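Local coordinates for protein D-glycerate 2-kinase (PDB 2B8N) that catalyses the ATP-dependent, magnesium-requiring phosphorylation of D-glycerate to 2-phosphoglycerate in the breakdown of serine, at residues S139-P144 against S178-G183; R174-Q179 against S220-A225; D370-I375 against L411-T416. One frame throughout, in Å; residues are numbered along the deposited sequence.

Interaction 1: residues S139-P144 against S178-G183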
ATOM      1  N   SER A 139       4.197   1.682  12.423  1.00 29.34           N
ATOM      2  CA  SER A 139       5.293   1.003  13.116  1.00 28.81           C
ATOM      3  C   SER A 139       6.571   1.830  13.157  1.00 28.82           C
ATOM      4  O   SER A 139       7.272   1.814  14.164  1.00 29.01           O
ATOM      5  CB  SER A 139       5.601  -0.321  12.430  1.00 27.82           C
ATOM      6  OG  SER A 139       6.380  -1.149  13.272  1.00 28.69           O
ATOM      7  N   LEU A 140       6.868   2.530  12.058  1.00 28.45           N
ATOM      8  CA  LEU A 140       8.165   3.203  11.868  1.00 28.68           C
ATOM      9  C   LEU A 140       8.208   4.625  12.446  1.00 29.64           C
ATOM     10  O   LEU A 140       9.286   5.192  12.587  1.00 31.03           O
ATOM     11  CB  LEU A 140       8.533   3.254  10.385  1.00 28.25           C
ATOM     12  CG  LEU A 140       8.915   1.977   9.627  1.00 27.12           C
ATOM     13  CD1 LEU A 140       8.812   2.232   8.129  1.00 24.95           C
ATOM     14  CD2 LEU A 140      10.317   1.512   9.990  1.00 25.05           C
ATOM     15  N   PHE A 141       7.040   5.186  12.769  1.00 29.24           N
ATOM     16  CA  PHE A 141       6.910   6.535  13.298  1.00 28.25           C
ATOM     17  C   PHE A 141       6.089   6.461  14.567  1.00 29.37           C
ATOM     18  O   PHE A 141       4.878   6.275  14.493  1.00 31.08           O
ATOM     19  CB  PHE A 141       6.181   7.407  12.260  1.00 28.07           C
ATOM     20  CG  PHE A 141       6.431   8.888  12.399  1.00 27.53           C
ATOM     21  CD1 PHE A 141       7.694   9.388  12.719  1.00 28.33           C
ATOM     22  CD2 PHE A 141       5.414   9.783  12.140  1.00 27.64           C
ATOM     23  CE1 PHE A 141       7.903  10.739  12.842  1.00 30.50           C
ATOM     24  CE2 PHE A 141       5.623  11.145  12.233  1.00 23.03           C
ATOM     25  CZ  PHE A 141       6.861  11.625  12.590  1.00 30.18           C
ATOM     26  N   GLU A 142       6.743   6.555  15.728  1.00 29.11           N
ATOM     27  CA  GLU A 142       6.051   6.408  17.021  1.00 27.45           C
ATOM     28  C   GLU A 142       6.940   6.791  18.213  1.00 27.63           C
ATOM     29  O   GLU A 142       8.138   6.514  18.235  1.00 26.78           O
ATOM     30  CB  GLU A 142       5.525   4.967  17.194  1.00 26.14           C
ATOM     31  CG  GLU A 142       4.663   4.725  18.441  1.00 25.21           C
ATOM     32  CD  GLU A 142       3.393   5.568  18.468  1.00 31.72           C
ATOM     33  OE1 GLU A 142       3.452   6.755  18.866  1.00 37.07           O
ATOM     34  OE2 GLU A 142       2.332   5.047  18.090  1.00 26.15           O
ATOM     35  N   LEU A 143       6.321   7.432  19.199  1.00 28.27           N
ATOM     36  CA  LEU A 143       6.967   7.811  20.465  1.00 28.59           C
ATOM     37  C   LEU A 143       5.831   8.019  21.474  1.00 28.09           C
ATOM     38  O   LEU A 143       5.104   9.002  21.357  1.00 28.16           O
ATOM     39  CB  LEU A 143       7.769   9.100  20.277  1.00 27.95           C
ATOM     40  CG  LEU A 143       8.392   9.786  21.509  1.00 28.83           C
ATOM     41  CD1 LEU A 143       9.681   9.112  21.929  1.00 29.48           C
ATOM     42  CD2 LEU A 143       8.649  11.258  21.264  1.00 27.97           C
ATOM     43  N   PRO A 144       5.608   7.062  22.401  1.00 27.58           N
ATOM     44  CA  PRO A 144       4.490   7.201  23.381  1.00 27.28           C
ATOM     45  C   PRO A 144       4.485   8.516  24.169  1.00 28.57           C
ATOM     46  O   PRO A 144       5.541   9.166  24.310  1.00 28.04           O
ATOM     47  CB  PRO A 144       4.711   6.028  24.356  1.00 27.41           C
ATOM     48  CG  PRO A 144       5.591   5.056  23.633  1.00 27.90           C
ATOM     49  CD  PRO A 144       6.322   5.778  22.531  1.00 26.83           C
ATOM     50  N   SER A 178      -0.079   8.629  21.771  1.00 27.07           N
ATOM     51  CA  SER A 178       1.063   8.922  20.898  1.00 25.29           C
ATOM     52  C   SER A 178       1.412  10.405  20.780  1.00 25.25           C
ATOM     53  O   SER A 178       0.559  11.256  20.862  1.00 25.80           O
ATOM     54  CB  SER A 178       0.762   8.367  19.510  1.00 24.22           C
ATOM     55  OG  SER A 178       1.775   8.693  18.590  1.00 24.41           O
ATOM     56  N   GLN A 179       2.688  10.705  20.584  1.00 25.84           N
ATOM     57  CA  GLN A 179       3.135  12.080  20.412  1.00 27.01           C
ATOM     58  C   GLN A 179       3.095  12.517  18.931  1.00 29.75           C
ATOM     59  O   GLN A 179       3.306  13.694  18.628  1.00 31.23           O
ATOM     60  CB  GLN A 179       4.562  12.259  20.957  1.00 27.08           C
ATOM     61  CG  GLN A 179       4.674  12.114  22.467  1.00 27.28           C
ATOM     62  CD  GLN A 179       6.028  12.563  23.039  1.00 28.52           C
ATOM     63  OE1 GLN A 179       6.528  13.647  22.745  1.00 31.78           O
ATOM     64  NE2 GLN A 179       6.605  11.731  23.883  1.00 28.70           N
ATOM     65  N   VAL A 180       2.832  11.582  18.008  1.00 29.94           N
ATOM     66  CA  VAL A 180       2.884  11.904  16.574  1.00 30.04           C
ATOM     67  C   VAL A 180       1.639  11.545  15.774  1.00 29.48           C
ATOM     68  O   VAL A 180       1.336  12.216  14.776  1.00 28.39           O
ATOM     69  CB  VAL A 180       4.146  11.311  15.868  1.00 28.99           C
ATOM     70  CG1 VAL A 180       5.373  11.841  16.504  1.00 32.25           C
ATOM     71  CG2 VAL A 180       4.158   9.822  15.911  1.00 31.53           C
ATOM     72  N   LYS A 181       0.928  10.501  16.193  1.00 28.47           N
ATOM     73  CA  LYS A 181      -0.303  10.094  15.499  1.00 28.55           C
ATOM     74  C   LYS A 181      -1.404  11.108  15.819  1.00 27.81           C
ATOM     75  O   LYS A 181      -1.236  12.000  16.665  1.00 25.89           O
ATOM     76  CB  LYS A 181      -0.783   8.711  15.968  1.00 29.53           C
ATOM     77  CG  LYS A 181       0.277   7.624  16.110  1.00 30.84           C
ATOM     78  CD  LYS A 181       0.299   6.682  14.954  1.00 33.61           C
ATOM     79  CE  LYS A 181       1.404   5.653  15.068  1.00 37.10           C
ATOM     80  NZ  LYS A 181       0.908   4.578  15.950  1.00 36.59           N
ATOM     81  N   GLY A 182      -2.546  10.950  15.163  1.00 28.70           N
ATOM     82  CA  GLY A 182      -3.721  11.762  15.480  1.00 27.50           C
ATOM     83  C   GLY A 182      -3.504  13.246  15.298  1.00 26.30           C
ATOM     84  O   GLY A 182      -4.071  14.047  16.057  1.00 25.44           O
ATOM     85  N   GLY A 183      -2.682  13.608  14.310  1.00 26.00           N
ATOM     86  CA  GLY A 183      -2.436  15.016  13.962  1.00 26.33           C
ATOM     87  C   GLY A 183      -1.368  15.707  14.802  1.00 26.16           C
ATOM     88  O   GLY A 183      -1.061  16.877  14.596  1.00 25.79           O
TER
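An ST motif at Ser178, in the loop between helix 167-175 and helix 184-189, meets the carboxylate of Glu142, which lies just past the end of helix 137-140. Ser178 OG donates at 2.6 Å to the syn lone pair of Glu142 OE1, and itself accepts from Val180 N and Lys181 N, each at 3.1 Å. The anti lone pair of OE1 takes Leu143 N at 3.0 Å, so two donors grip this oxygen and fix the rotation of the carboxylate. With CG anti to its backbone N (chi1 -174°) and a bend at chi2, the chain of Glu142 curls round to this spot. The other oxygen, OE2, forms a salt bridge with Lys181 NZ at 2.6 Å, the ammonium coming in from above the carboxylate plane and the two side chains crossing at about a right angle. Arg174 is a second cationic partner of OE2. Further along, the backbones join at a bridge between Pro144 and Ser178, with Gln179 N bonded to Leu143 O. The Gln179 side chain reaches on to give an almost straight bond from NE2 to Pro144 O (2.8 Å, 172° at the hydrogen), and its amide lies against Leu143 CD2. On the apolar side Val180 CG2 sits over one face of the Phe141 ring, a CH-pi contact of 4.3 Å to the centroid, while Phe185 meets that ring edge-to-face. Together these features make an ST turn and ST motif whose hydroxyl donates to a carboxylate, beside a single beta bridge, within the DUF4147 part of the kinase.

Interaction 2: residues R174-Q179 against S220-A225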
ATOM      1  N   ARG A 174      -4.987   4.187  19.620  1.00 28.75           N
ATOM      2  CA  ARG A 174      -3.575   4.455  19.302  1.00 28.92           C
ATOM      3  C   ARG A 174      -3.238   5.930  19.204  1.00 29.06           C
ATOM      4  O   ARG A 174      -2.152   6.330  19.621  1.00 29.84           O
ATOM      5  CB  ARG A 174      -3.101   3.734  18.017  1.00 28.58           C
ATOM      6  CG  ARG A 174      -2.667   2.280  18.233  1.00 27.56           C
ATOM      7  CD  ARG A 174      -1.582   2.119  19.305  1.00 30.08           C
ATOM      8  NE  ARG A 174      -0.253   2.533  18.853  1.00 31.34           N
ATOM      9  CZ  ARG A 174       0.557   1.793  18.095  1.00 27.99           C
ATOM     10  NH1 ARG A 174       0.180   0.597  17.688  1.00 32.76           N
ATOM     11  NH2 ARG A 174       1.752   2.243  17.732  1.00 28.99           N
ATOM     12  N   LYS A 175      -4.150   6.726  18.644  1.00 28.09           N
ATOM     13  CA  LYS A 175      -3.909   8.158  18.440  1.00 26.76           C
ATOM     14  C   LYS A 175      -3.827   8.890  19.791  1.00 27.10           C
ATOM     15  O   LYS A 175      -3.117   9.903  19.933  1.00 25.75           O
ATOM     16  CB  LYS A 175      -5.011   8.779  17.550  1.00 25.43           C
ATOM     17  CG  LYS A 175      -4.992   8.296  16.084  1.00 26.70           C
ATOM     18  CD  LYS A 175      -6.107   8.895  15.186  1.00 27.45           C
ATOM     19  CE  LYS A 175      -7.513   8.345  15.460  1.00 27.19           C
ATOM     20  NZ  LYS A 175      -8.547   9.028  14.578  1.00 22.15           N
ATOM     21  N   HIS A 176      -4.540   8.358  20.782  1.00 26.62           N
ATOM     22  CA  HIS A 176      -4.599   8.967  22.089  1.00 26.94           C
ATOM     23  C   HIS A 176      -3.473   8.463  23.032  1.00 28.65           C
ATOM     24  O   HIS A 176      -3.419   8.839  24.214  1.00 30.04           O
ATOM     25  CB  HIS A 176      -6.009   8.768  22.684  1.00 26.86           C
ATOM     26  CG  HIS A 176      -7.055   9.665  22.090  1.00 24.91           C
ATOM     27  ND1 HIS A 176      -7.759   9.343  20.947  1.00 28.06           N
ATOM     28  CD2 HIS A 176      -7.512  10.880  22.479  1.00 26.07           C
ATOM     29  CE1 HIS A 176      -8.602  10.321  20.662  1.00 26.81           C
ATOM     30  NE2 HIS A 176      -8.467  11.267  21.572  1.00 25.17           N
ATOM     31  N   LEU A 177      -2.566   7.639  22.508  1.00 28.12           N
ATOM     32  CA  LEU A 177      -1.393   7.175  23.262  1.00 27.66           C
ATOM     33  C   LEU A 177      -0.046   7.689  22.717  1.00 27.75           C
ATOM     34  O   LEU A 177       1.006   7.261  23.178  1.00 28.33           O
ATOM     35  CB  LEU A 177      -1.378   5.632  23.272  1.00 28.22           C
ATOM     36  CG  LEU A 177      -2.516   4.930  24.041  1.00 27.71           C
ATOM     37  CD1 LEU A 177      -2.417   3.436  23.904  1.00 26.04           C
ATOM     38  CD2 LEU A 177      -2.498   5.304  25.502  1.00 27.04           C
ATOM     39  N   SER A 178      -0.079   8.629  21.771  1.00 27.07           N
ATOM     40  CA  SER A 178       1.063   8.922  20.898  1.00 25.29           C
ATOM     41  C   SER A 178       1.412  10.405  20.780  1.00 25.25           C
ATOM     42  O   SER A 178       0.559  11.256  20.862  1.00 25.80           O
ATOM     43  CB  SER A 178       0.762   8.367  19.510  1.00 24.22           C
ATOM     44  OG  SER A 178       1.775   8.693  18.590  1.00 24.41           O
ATOM     45  N   GLN A 179       2.688  10.705  20.584  1.00 25.84           N
ATOM     46  CA  GLN A 179       3.135  12.080  20.412  1.00 27.01           C
ATOM     47  C   GLN A 179       3.095  12.517  18.931  1.00 29.75           C
ATOM     48  O   GLN A 179       3.306  13.694  18.628  1.00 31.23           O
ATOM     49  CB  GLN A 179       4.562  12.259  20.957  1.00 27.08           C
ATOM     50  CG  GLN A 179       4.674  12.114  22.467  1.00 27.28           C
ATOM     51  CD  GLN A 179       6.028  12.563  23.039  1.00 28.52           C
ATOM     52  OE1 GLN A 179       6.528  13.647  22.745  1.00 31.78           O
ATOM     53  NE2 GLN A 179       6.605  11.731  23.883  1.00 28.70           N
ATOM     54  N   SER A 220     -11.952  11.584  16.704  1.00 25.55           N
ATOM     55  CA  SER A 220     -12.264  10.842  17.934  1.00 24.13           C
ATOM     56  C   SER A 220     -11.770  11.559  19.186  1.00 23.91           C
ATOM     57  O   SER A 220     -10.821  12.330  19.153  1.00 24.93           O
ATOM     58  CB  SER A 220     -11.701   9.431  17.903  1.00 22.72           C
ATOM     59  OG  SER A 220     -10.309   9.414  18.146  1.00 21.71           O
ATOM     60  N   THR A 221     -12.406  11.242  20.301  1.00 24.32           N
ATOM     61  CA  THR A 221     -12.172  11.916  21.567  1.00 23.76           C
ATOM     62  C   THR A 221     -11.494  10.975  22.567  1.00 24.37           C
ATOM     63  O   THR A 221     -11.411   9.760  22.344  1.00 24.31           O
ATOM     64  CB  THR A 221     -13.515  12.457  22.168  1.00 21.82           C
ATOM     65  OG1 THR A 221     -14.315  11.382  22.658  1.00 22.87           O
ATOM     66  CG2 THR A 221     -14.311  13.183  21.116  1.00 16.90           C
ATOM     67  N   SER A 222     -11.003  11.552  23.661  1.00 25.25           N
ATOM     68  CA  SER A 222     -10.506  10.777  24.807  1.00 25.87           C
ATOM     69  C   SER A 222     -11.592   9.828  25.312  1.00 25.50           C
ATOM     70  O   SER A 222     -11.328   8.670  25.589  1.00 25.84           O
ATOM     71  CB  SER A 222     -10.079  11.699  25.956  1.00 24.91           C
ATOM     72  OG  SER A 222      -8.994  12.535  25.582  1.00 23.99           O
ATOM     73  N   GLU A 223     -12.817  10.329  25.396  1.00 25.75           N
ATOM     74  CA  GLU A 223     -13.958   9.510  25.789  1.00 26.18           C
ATOM     75  C   GLU A 223     -14.093   8.293  24.858  1.00 26.13           C
ATOM     76  O   GLU A 223     -14.250   7.170  25.318  1.00 25.94           O
ATOM     77  CB  GLU A 223     -15.256  10.331  25.797  1.00 26.14           C
ATOM     78  CG  GLU A 223     -16.460   9.641  26.461  1.00 24.51           C
ATOM     79  CD  GLU A 223     -17.735  10.453  26.330  1.00 27.65           C
ATOM     80  OE1 GLU A 223     -17.726  11.524  25.682  1.00 31.75           O
ATOM     81  OE2 GLU A 223     -18.761  10.027  26.883  1.00 32.67           O
ATOM     82  N   ASP A 224     -14.022   8.516  23.555  1.00 26.04           N
ATOM     83  CA  ASP A 224     -14.091   7.412  22.597  1.00 26.03           C
ATOM     84  C   ASP A 224     -13.010   6.367  22.912  1.00 26.44           C
ATOM     85  O   ASP A 224     -13.280   5.179  22.955  1.00 25.61           O
ATOM     86  CB  ASP A 224     -13.950   7.919  21.149  1.00 26.08           C
ATOM     87  CG  ASP A 224     -15.058   8.873  20.754  1.00 25.73           C
ATOM     88  OD1 ASP A 224     -16.208   8.608  21.148  1.00 32.43           O
ATOM     89  OD2 ASP A 224     -14.796   9.893  20.070  1.00 21.75           O
ATOM     90  N   ALA A 225     -11.788   6.813  23.164  1.00 27.55           N
ATOM     91  CA  ALA A 225     -10.684   5.866  23.385  1.00 28.00           C
ATOM     92  C   ALA A 225     -10.945   4.974  24.607  1.00 28.71           C
ATOM     93  O   ALA A 225     -10.785   3.759  24.550  1.00 29.47           O
ATOM     94  CB  ALA A 225      -9.393   6.608  23.545  1.00 27.00           C
TER
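His176, just past helix 167-175, points its side chain at the start of helix 222-231. CB packs on Ala225 CB at 4.1 Å, and CG lies equally close to that methyl. With chi1 at -76°, CG is anti to the carbonyl carbon and the ring reaches across to residues 220-222. ND1 turns back to Thr172 O of helix 167-175 in a hydrogen bond. CE1 has Ser220 OG near the ring plane at 3.2 Å and Thr221 O over one face at 3.3 Å, whereas CD2 runs beside Ser222 N at 3.7 Å. At the tip, NE2 passes close to the Thr221-Ser222 peptide, but the angle to Ser222 N is poor; its hydrogen-bond partner is Glu247 OE2. The other oxygen of Glu247 takes Ser222 N, while the start of the helix is closed by a capping box of Thr221 and Asp224. Likewise, Asp218 OD1 receives both Lys175 NZ and Ser220 OG. The two segments therefore pack against each other without a direct polar bond, and two outside carboxylates join them. Since both ring nitrogens of His176 face oxygens, the surroundings would probably favour a protonated imidazole, though the model cannot settle it.

Interaction 3: residues D370-I375 against L411-T416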
ATOM      1  N   ASP A 370       8.032 -15.163  -4.066  1.00 28.77           N
ATOM      2  CA  ASP A 370       8.882 -14.328  -4.917  1.00 29.06           C
ATOM      3  C   ASP A 370       8.148 -13.862  -6.172  1.00 28.02           C
ATOM      4  O   ASP A 370       8.721 -13.139  -6.990  1.00 29.03           O
ATOM      5  CB  ASP A 370      10.194 -15.073  -5.276  1.00 28.80           C
ATOM      6  CG  ASP A 370       9.977 -16.457  -5.982  1.00 33.46           C
ATOM      7  OD1 ASP A 370       8.830 -16.894  -6.253  1.00 36.96           O
ATOM      8  OD2 ASP A 370      11.000 -17.130  -6.274  1.00 38.28           O
ATOM      9  N   ALA A 371       6.893 -14.285  -6.317  1.00 26.23           N
ATOM     10  CA  ALA A 371       6.089 -13.940  -7.486  1.00 25.38           C
ATOM     11  C   ALA A 371       5.126 -12.796  -7.149  1.00 24.22           C
ATOM     12  O   ALA A 371       4.738 -12.625  -5.996  1.00 22.09           O
ATOM     13  CB  ALA A 371       5.334 -15.171  -7.978  1.00 24.62           C
ATOM     14  N   ALA A 372       4.769 -12.019  -8.168  1.00 24.56           N
ATOM     15  CA  ALA A 372       3.913 -10.854  -8.025  1.00 23.45           C
ATOM     16  C   ALA A 372       2.501 -11.233  -8.271  1.00 23.44           C
ATOM     17  O   ALA A 372       1.608 -10.537  -7.812  1.00 24.73           O
ATOM     18  CB  ALA A 372       4.327  -9.768  -9.025  1.00 24.89           C
ATOM     19  N   GLY A 373       2.297 -12.309  -9.032  1.00 23.39           N
ATOM     20  CA  GLY A 373       0.945 -12.803  -9.358  1.00 24.62           C
ATOM     21  C   GLY A 373       0.940 -13.851 -10.471  1.00 24.52           C
ATOM     22  O   GLY A 373       1.859 -14.638 -10.619  1.00 24.35           O
ATOM     23  N   GLY A 374      -0.099 -13.843 -11.276  1.00 25.87           N
ATOM     24  CA  GLY A 374      -0.263 -14.867 -12.299  1.00 27.62           C
ATOM     25  C   GLY A 374      -0.478 -14.288 -13.685  1.00 26.70           C
ATOM     26  O   GLY A 374      -0.933 -13.167 -13.815  1.00 26.48           O
ATOM     27  N   ILE A 375      -0.130 -15.067 -14.705  1.00 26.73           N
ATOM     28  CA  ILE A 375      -0.361 -14.700 -16.098  1.00 27.33           C
ATOM     29  C   ILE A 375      -0.924 -15.954 -16.777  1.00 26.28           C
ATOM     30  O   ILE A 375      -0.223 -16.946 -16.915  1.00 24.70           O
ATOM     31  CB  ILE A 375       0.947 -14.155 -16.759  1.00 27.88           C
ATOM     32  CG1 ILE A 375       0.727 -13.795 -18.224  1.00 32.94           C
ATOM     33  CG2 ILE A 375       2.079 -15.140 -16.687  1.00 28.83           C
ATOM     34  CD1 ILE A 375      -0.106 -12.583 -18.422  1.00 34.16           C
ATOM     35  N   LEU A 411       3.816 -14.729 -12.694  1.00 27.68           N
ATOM     36  CA  LEU A 411       4.404 -13.430 -13.045  1.00 27.02           C
ATOM     37  C   LEU A 411       5.444 -13.072 -11.998  1.00 27.78           C
ATOM     38  O   LEU A 411       5.113 -12.889 -10.828  1.00 28.52           O
ATOM     39  CB  LEU A 411       3.347 -12.318 -13.115  1.00 26.66           C
ATOM     40  CG  LEU A 411       3.972 -10.915 -13.226  1.00 26.60           C
ATOM     41  CD1 LEU A 411       4.432 -10.609 -14.625  1.00 23.72           C
ATOM     42  CD2 LEU A 411       2.998  -9.862 -12.751  1.00 26.70           C
ATOM     43  N   ILE A 412       6.697 -12.970 -12.439  1.00 29.56           N
ATOM     44  CA  ILE A 412       7.830 -12.647 -11.578  1.00 28.35           C
ATOM     45  C   ILE A 412       8.367 -11.295 -11.987  1.00 27.78           C
ATOM     46  O   ILE A 412       8.927 -11.163 -13.063  1.00 29.10           O
ATOM     47  CB  ILE A 412       8.970 -13.678 -11.736  1.00 29.78           C
ATOM     48  CG1 ILE A 412       8.451 -15.126 -11.595  1.00 28.41           C
ATOM     49  CG2 ILE A 412      10.133 -13.374 -10.745  1.00 25.60           C
ATOM     50  CD1 ILE A 412       8.488 -15.675 -10.204  1.00 28.29           C
ATOM     51  N   THR A 413       8.184 -10.289 -11.139  1.00 28.88           N
ATOM     52  CA  THR A 413       8.685  -8.930 -11.395  1.00 27.80           C
ATOM     53  C   THR A 413       9.902  -8.610 -10.548  1.00 28.90           C
ATOM     54  O   THR A 413      10.783  -7.868 -10.993  1.00 31.68           O
ATOM     55  CB  THR A 413       7.626  -7.866 -11.062  1.00 27.77           C
ATOM     56  OG1 THR A 413       7.253  -7.968  -9.678  1.00 24.39           O
ATOM     57  CG2 THR A 413       6.396  -8.050 -11.922  1.00 28.05           C
ATOM     58  N   GLY A 414       9.963  -9.185  -9.345  1.00 27.74           N
ATOM     59  CA  GLY A 414      10.946  -8.797  -8.334  1.00 25.66           C
ATOM     60  C   GLY A 414      10.318  -7.745  -7.444  1.00 25.67           C
ATOM     61  O   GLY A 414       9.236  -7.261  -7.740  1.00 24.26           O
ATOM     62  N   PRO A 415      10.977  -7.387  -6.339  1.00 26.24           N
ATOM     63  CA  PRO A 415      10.492  -6.268  -5.544  1.00 26.90           C
ATOM     64  C   PRO A 415      10.501  -4.966  -6.341  1.00 26.35           C
ATOM     65  O   PRO A 415      11.506  -4.673  -6.996  1.00 26.52           O
ATOM     66  CB  PRO A 415      11.515  -6.168  -4.418  1.00 25.98           C
ATOM     67  CG  PRO A 415      12.722  -6.835  -4.946  1.00 28.15           C
ATOM     68  CD  PRO A 415      12.207  -7.955  -5.773  1.00 27.37           C
ATOM     69  N   THR A 416       9.399  -4.207  -6.297  1.00 26.11           N
ATOM     70  CA  THR A 416       9.295  -2.959  -7.057  1.00 24.20           C
ATOM     71  C   THR A 416       9.814  -1.751  -6.314  1.00 24.14           C
ATOM     72  O   THR A 416      10.135  -0.758  -6.946  1.00 24.10           O
ATOM     73  CB  THR A 416       7.874  -2.599  -7.481  1.00 23.37           C
ATOM     74  OG1 THR A 416       7.030  -2.480  -6.320  1.00 26.22           O
ATOM     75  CG2 THR A 416       7.349  -3.613  -8.449  1.00 20.87           C
TER
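Leu411 O is gripped by two successive backbone N-H groups: Ala372 N at 2.8 Å, almost in line with the carbonyl bond, and Gly373 N at 3.4 Å, a weak bond. Because Ala372 and Gly373 both face this one residue, the strand has a classic beta bulge here. Leu411 N returns a bond to Gly373 O at 2.9 Å, close to straight at the hydrogen (171°) although it approaches from above the carbonyl plane, and this makes Gly373 and Leu411 an antiparallel hydrogen-bonded pair. Beside this pair, the Ala372 methyl fits among side chains of the other segment, with Leu411 CD2 at 4.0 Å and Thr413 OG1 at 3.5 Å. The hydroxyl of Thr413 is itself used locally, donating to Gly414 O in the carbonyl plane, on a lone pair. Ile412 leaves the backbone pointing away from residues 370-375, yet with CG1 beside the backbone N (chi1 -51°) and chi2 near -91°, CD1 comes to 3.9 Å from Ala371 CB. The same CD1 lies near Asp370 OD1, whose hydrogen-bond partner is Tyr401 OH. Residues 410-411 form an outermost strand of the mixed sheet, paired with strand 373-377, and strand 355-361 borders the latter on its other side, where Gly374 bonds to Ser359 and Ala372 to Gly361. From this edge the Leu411 side chain packs on Ile24 and Lys28 of helix 17-32 and on Ala360 of strand 355-361, while Ile375 touches Lys20 of that helix, so helix 17-32 packs against this part of the sheet.

Overall arrangement
From the N terminus, interaction 1 comes first: it closes a largely helical excursion, in which helices 150-162 and 167-175 return the chain to residues 139-144. Interaction 2 begins on residues where interaction 1 ends, sharing Ser178 and Gln179, and its loop takes in helix 184-189 and strand 193-199 of the parallel sheet before reaching helix 222-231. These two loops thus overlap slightly at one end, and a salt bridge from Arg174 to Glu142 joins the contacts, whose centres lie about 11 Å apart. Interaction 3 follows in series, in the MOFRL part, closing a loop of helices between strands 373-377 and 410-411. It touches neither of the others; its centre is about 33 Å from that of interaction 1, across the chain's centre.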